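B12-binding domain-containing protein (Kitasatospora setae, PDB 6WTE) binds cobalamin and a [4Fe-4S] cluster and, as the radical SAM methylase TsrM, probably transfers a methyl group by non-radical chemistry. Local coordinates at residues L63-Y75 / G104-V116. Residues are numbered along the deposited sequence; the frame is centred on the assembly and turned at random.
Sequences LVGVTVRNTDTVY and GGIGFSTMPFALV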
loop_
_atom_site.group_PDB
_atom_site.type_symbol
_atom_site.label_atom_id
_atom_site.label_comp_id
_atom_site.label_asym_id
_atom_site.label_seq_id
_atom_site.Cartn_x
_atom_site.Cartn_y
_atom_site.Cartn_z
ATOM N N LEU A 63 -12.987 20.021 -11.745
ATOM C CA LEU A 63 -12.525 18.640 -11.777
ATOM C C LEU A 63 -12.465 18.142 -10.340
ATOM O O LEU A 63 -12.040 18.880 -9.444
ATOM C CB LEU A 63 -11.151 18.536 -12.444
ATOM C CG LEU A 63 -10.437 17.180 -12.479
ATOM C CD1 LEU A 63 -11.242 16.139 -13.270
ATOM C CD2 LEU A 63 -9.038 17.350 -13.073
ATOM N N VAL A 64 -12.908 16.905 -10.119
ATOM C CA VAL A 64 -12.911 16.292 -8.794
ATOM C C VAL A 64 -12.090 15.013 -8.871
ATOM O O VAL A 64 -12.423 14.100 -9.634
ATOM C CB VAL A 64 -14.336 15.998 -8.297
ATOM C CG1 VAL A 64 -14.305 15.302 -6.940
ATOM C CG2 VAL A 64 -15.170 17.282 -8.231
ATOM N N GLY A 65 -11.009 14.957 -8.104
ATOM C CA GLY A 65 -10.190 13.760 -8.011
ATOM C C GLY A 65 -10.466 13.044 -6.701
ATOM O O GLY A 65 -10.643 13.677 -5.662
ATOM N N VAL A 66 -10.521 11.719 -6.762
ATOM C CA VAL A 66 -10.740 10.897 -5.573
ATOM C C VAL A 66 -9.603 9.889 -5.473
ATOM O O VAL A 66 -9.385 9.100 -6.402
ATOM C CB VAL A 66 -12.098 10.180 -5.613
ATOM C CG1 VAL A 66 -12.313 9.406 -4.325
ATOM C CG2 VAL A 66 -13.237 11.188 -5.822
ATOM N N THR A 67 -8.886 9.898 -4.345
ATOM C CA THR A 67 -7.796 8.942 -4.148
ATOM C C THR A 67 -8.335 7.680 -3.478
ATOM O O THR A 67 -8.975 7.749 -2.424
ATOM C CB THR A 67 -6.653 9.570 -3.340
ATOM O OG1 THR A 67 -5.601 8.611 -3.162
ATOM C CG2 THR A 67 -7.125 10.081 -1.976
ATOM N N VAL A 68 -8.102 6.531 -4.101
ATOM C CA VAL A 68 -8.570 5.252 -3.583
ATOM C C VAL A 68 -7.324 4.447 -3.236
ATOM O O VAL A 68 -6.707 3.811 -4.099
ATOM C CB VAL A 68 -9.487 4.536 -4.582
ATOM C CG1 VAL A 68 -9.755 3.078 -4.165
ATOM C CG2 VAL A 68 -10.794 5.299 -4.671
ATOM N N ARG A 69 -6.928 4.519 -1.966
ATOM C CA ARG A 69 -5.670 3.929 -1.525
ATOM C C ARG A 69 -5.783 2.422 -1.328
ATOM O O ARG A 69 -4.874 1.675 -1.708
ATOM C CB ARG A 69 -5.219 4.596 -0.227
ATOM C CG ARG A 69 -3.842 4.171 0.273
ATOM C CD ARG A 69 -3.669 4.678 1.695
ATOM N NE ARG A 69 -2.290 4.601 2.176
ATOM C CZ ARG A 69 -1.732 3.507 2.680
ATOM N NH1 ARG A 69 -0.473 3.551 3.090
ATOM N NH2 ARG A 69 -2.428 2.381 2.781
ATOM N N ASN A 70 -6.861 1.969 -0.691
ATOM C CA ASN A 70 -7.055 0.568 -0.347
ATOM C C ASN A 70 -8.336 0.060 -0.994
ATOM O O ASN A 70 -9.376 0.720 -0.915
ATOM C CB ASN A 70 -7.140 0.370 1.172
ATOM C CG ASN A 70 -6.100 1.181 1.932
ATOM O OD1 ASN A 70 -4.934 1.240 1.548
ATOM N ND2 ASN A 70 -6.526 1.809 3.021
ATOM N N THR A 71 -8.259 -1.103 -1.642
ATOM C CA THR A 71 -9.478 -1.737 -2.137
ATOM C C THR A 71 -10.179 -2.530 -1.045
ATOM O O THR A 71 -11.411 -2.610 -1.032
ATOM C CB THR A 71 -9.155 -2.670 -3.303
ATOM O OG1 THR A 71 -8.175 -3.634 -2.882
ATOM C CG2 THR A 71 -8.609 -1.884 -4.476
ATOM N N ASP A 72 -9.403 -3.132 -0.147
ATOM C CA ASP A 72 -9.903 -3.931 0.963
ATOM C C ASP A 72 -8.774 -4.022 1.980
ATOM O O ASP A 72 -7.696 -3.461 1.777
ATOM C CB ASP A 72 -10.381 -5.324 0.508
ATOM C CG ASP A 72 -9.293 -6.147 -0.159
ATOM O OD1 ASP A 72 -8.874 -5.788 -1.279
ATOM O OD2 ASP A 72 -8.871 -7.173 0.433
ATOM N N THR A 73 -9.025 -4.733 3.080
ATOM C CA THR A 73 -7.988 -4.855 4.098
ATOM C C THR A 73 -6.839 -5.745 3.653
ATOM O O THR A 73 -5.763 -5.673 4.251
ATOM C CB THR A 73 -8.565 -5.402 5.405
ATOM O OG1 THR A 73 -8.979 -6.761 5.215
ATOM C CG2 THR A 73 -9.748 -4.559 5.866
ATOM N N VAL A 74 -7.056 -6.595 2.642
ATOM C CA VAL A 74 -6.037 -7.451 2.031
ATOM C C VAL A 74 -5.705 -8.616 2.969
ATOM O O VAL A 74 -4.894 -9.489 2.640
ATOM C CB VAL A 74 -4.811 -6.606 1.609
ATOM C CG1 VAL A 74 -3.635 -7.434 1.122
ATOM C CG2 VAL A 74 -5.228 -5.648 0.495
ATOM N N TYR A 75 -6.391 -8.693 4.109
ATOM C CA TYR A 75 -6.303 -9.873 4.966
ATOM C C TYR A 75 -7.153 -10.978 4.353
ATOM O O TYR A 75 -8.375 -10.832 4.249
ATOM C CB TYR A 75 -6.796 -9.565 6.378
ATOM C CG TYR A 75 -5.833 -8.801 7.252
ATOM C CD1 TYR A 75 -4.588 -9.326 7.578
ATOM C CD2 TYR A 75 -6.184 -7.568 7.786
ATOM C CE1 TYR A 75 -3.708 -8.631 8.396
ATOM C CE2 TYR A 75 -5.311 -6.869 8.602
ATOM C CZ TYR A 75 -4.077 -7.403 8.902
ATOM O OH TYR A 75 -3.210 -6.706 9.715
ATOM N N GLY A 104 -7.840 7.676 -8.817
ATOM C CA GLY A 104 -6.455 7.244 -8.805
ATOM C C GLY A 104 -6.171 6.638 -7.449
ATOM O O GLY A 104 -7.043 6.599 -6.577
ATOM N N GLY A 105 -4.948 6.156 -7.274
ATOM C CA GLY A 105 -4.537 5.520 -6.034
ATOM C C GLY A 105 -3.737 4.260 -6.300
ATOM O O GLY A 105 -3.747 3.698 -7.395
ATOM N N ILE A 106 -3.002 3.814 -5.276
ATOM C CA ILE A 106 -2.288 2.549 -5.409
ATOM C C ILE A 106 -3.281 1.388 -5.471
ATOM O O ILE A 106 -3.288 0.618 -6.439
ATOM C CB ILE A 106 -1.235 2.389 -4.291
ATOM C CG1 ILE A 106 -0.769 0.936 -4.173
ATOM C CG2 ILE A 106 -1.724 2.935 -2.943
ATOM C CD1 ILE A 106 -0.188 0.337 -5.445
ATOM N N GLY A 107 -4.166 1.272 -4.476
ATOM C CA GLY A 107 -5.225 0.272 -4.565
ATOM C C GLY A 107 -6.064 0.422 -5.822
ATOM O O GLY A 107 -6.404 -0.569 -6.480
ATOM N N PHE A 108 -6.390 1.661 -6.182
ATOM C CA PHE A 108 -7.118 1.911 -7.426
ATOM C C PHE A 108 -6.388 1.326 -8.632
ATOM O O PHE A 108 -7.007 0.701 -9.507
ATOM C CB PHE A 108 -7.310 3.417 -7.585
ATOM C CG PHE A 108 -8.173 3.808 -8.750
ATOM C CD1 PHE A 108 -9.545 3.933 -8.593
ATOM C CD2 PHE A 108 -7.616 4.083 -9.993
ATOM C CE1 PHE A 108 -10.345 4.313 -9.659
ATOM C CE2 PHE A 108 -8.426 4.458 -11.067
ATOM C CZ PHE A 108 -9.777 4.574 -10.893
ATOM N N SER A 109 -5.066 1.495 -8.683
ATOM C CA SER A 109 -4.263 1.054 -9.819
ATOM C C SER A 109 -4.132 -0.462 -9.923
ATOM O O SER A 109 -3.629 -0.948 -10.946
ATOM C CB SER A 109 -2.870 1.687 -9.738
ATOM O OG SER A 109 -2.944 3.095 -9.922
ATOM N N THR A 110 -4.567 -1.227 -8.914
ATOM C CA THR A 110 -4.584 -2.675 -9.075
ATOM C C THR A 110 -5.763 -3.145 -9.916
ATOM O O THR A 110 -5.741 -4.268 -10.427
ATOM C CB THR A 110 -4.627 -3.384 -7.720
ATOM O OG1 THR A 110 -5.927 -3.234 -7.141
ATOM C CG2 THR A 110 -3.566 -2.801 -6.756
ATOM N N MET A 111 -6.781 -2.317 -10.074
ATOM C CA MET A 111 -7.943 -2.691 -10.866
ATOM C C MET A 111 -8.633 -1.424 -11.358
ATOM O O MET A 111 -9.819 -1.210 -11.073
ATOM C CB MET A 111 -8.895 -3.551 -10.031
ATOM C CG MET A 111 -9.088 -2.994 -8.614
ATOM S SD MET A 111 -10.210 -3.943 -7.572
ATOM C CE MET A 111 -11.688 -4.002 -8.590
ATOM N N PRO A 112 -7.936 -0.572 -12.114
ATOM C CA PRO A 112 -8.487 0.765 -12.385
ATOM C C PRO A 112 -9.621 0.765 -13.387
ATOM O O PRO A 112 -10.509 1.614 -13.272
ATOM C CB PRO A 112 -7.272 1.546 -12.901
ATOM C CG PRO A 112 -6.440 0.490 -13.564
ATOM C CD PRO A 112 -6.617 -0.758 -12.743
ATOM N N PHE A 113 -9.623 -0.137 -14.375
ATOM C CA PHE A 113 -10.743 -0.176 -15.311
ATOM C C PHE A 113 -12.016 -0.646 -14.618
ATOM O O PHE A 113 -13.091 -0.072 -14.826
ATOM C CB PHE A 113 -10.421 -1.092 -16.500
ATOM C CG PHE A 113 -9.343 -0.569 -17.405
ATOM C CD1 PHE A 113 -8.009 -0.687 -17.056
ATOM C CD2 PHE A 113 -9.664 0.029 -18.613
ATOM C CE1 PHE A 113 -7.010 -0.215 -17.898
ATOM C CE2 PHE A 113 -8.672 0.500 -19.457
ATOM C CZ PHE A 113 -7.345 0.379 -19.098
ATOM N N ALA A 114 -11.912 -1.700 -13.804
ATOM C CA ALA A 114 -13.069 -2.172 -13.053
ATOM C C ALA A 114 -13.614 -1.080 -12.148
ATOM O O ALA A 114 -14.830 -0.917 -12.019
ATOM C CB ALA A 114 -12.701 -3.407 -12.230
ATOM N N LEU A 115 -12.726 -0.317 -11.507
ATOM C CA LEU A 115 -13.192 0.680 -10.557
ATOM C C LEU A 115 -13.777 1.901 -11.258
ATOM O O LEU A 115 -14.752 2.478 -10.769
ATOM C CB LEU A 115 -12.054 1.076 -9.613
ATOM C CG LEU A 115 -11.737 -0.029 -8.605
ATOM C CD1 LEU A 115 -10.655 0.414 -7.621
ATOM C CD2 LEU A 115 -13.003 -0.438 -7.865
ATOM N N VAL A 116 -13.207 2.315 -12.396
ATOM C CA VAL A 116 -13.831 3.395 -13.155
ATOM C C VAL A 116 -15.275 3.031 -13.482
ATOM O O VAL A 116 -16.198 3.835 -13.300
ATOM C CB VAL A 116 -13.033 3.712 -14.434
ATOM C CG1 VAL A 116 -13.880 4.558 -15.367
ATOM C CG2 VAL A 116 -11.753 4.469 -14.112
HETATM O O HOH W 1 -3.258 6.085 -3.134
#
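At the C-terminal ends of the parallel strands of the Rossmann-like B12-binding domain, Thr67 and Gly104 form a parallel bridge where strands 63-67 and 101-104 run out into a loop and a short helical turn that line the cobalamin pocket. Gly104 N donates to Val66 O (3.2 Å), and Gly104 O takes Val68 N in its carbonyl plane at 2.7 Å, with a nearly straight N-H...O angle of 167°. Beyond the strand ends, two further backbone bonds join the loop to the weakly bonded helix at about 106-109: Phe108 N reaches Val68 O at 3.0 Å, while Gly107 N meets Arg69 O from above the carbonyl plane. The close approach depends on glycine. A side chain at Gly105 would run into Val68 O, and one at Gly107 into Arg69 O. On the side chains, Val68 CB lies 3.9 Å from Phe108 CB, and the Phe108 ring turns back so that Gly104 N sits over the centre of one face. Ile106 CG2 packs against Arg69 O and Arg69 CG. The methyl of Thr71, anti to its own carbonyl carbon on a side chain that points toward the helical turn, presses on Gly107 O (CG2 to O 3.3 Å) and faces Thr110 OG1 and Met111 SD. Its hydroxyl, set between backbone N and carbonyl carbon by chi1 of 56°, donates to Asp72 OD1 (2.8 Å), and Asp72 OD2 is salt-bridged to Arg412. A serine in place of Thr71 would lack the methyl and would probably open a gap beside Gly107 O and Met111 SD. Thr67 OG1, Asn70 ND2 and Thr71 N hydrogen-bond cobalamin. The strand ends and the turns that follow them are thus joined by backbone bonds and apolar packing, leaving the hydroxyl of Thr67 and the amide of Asn70 to grip the cofactor.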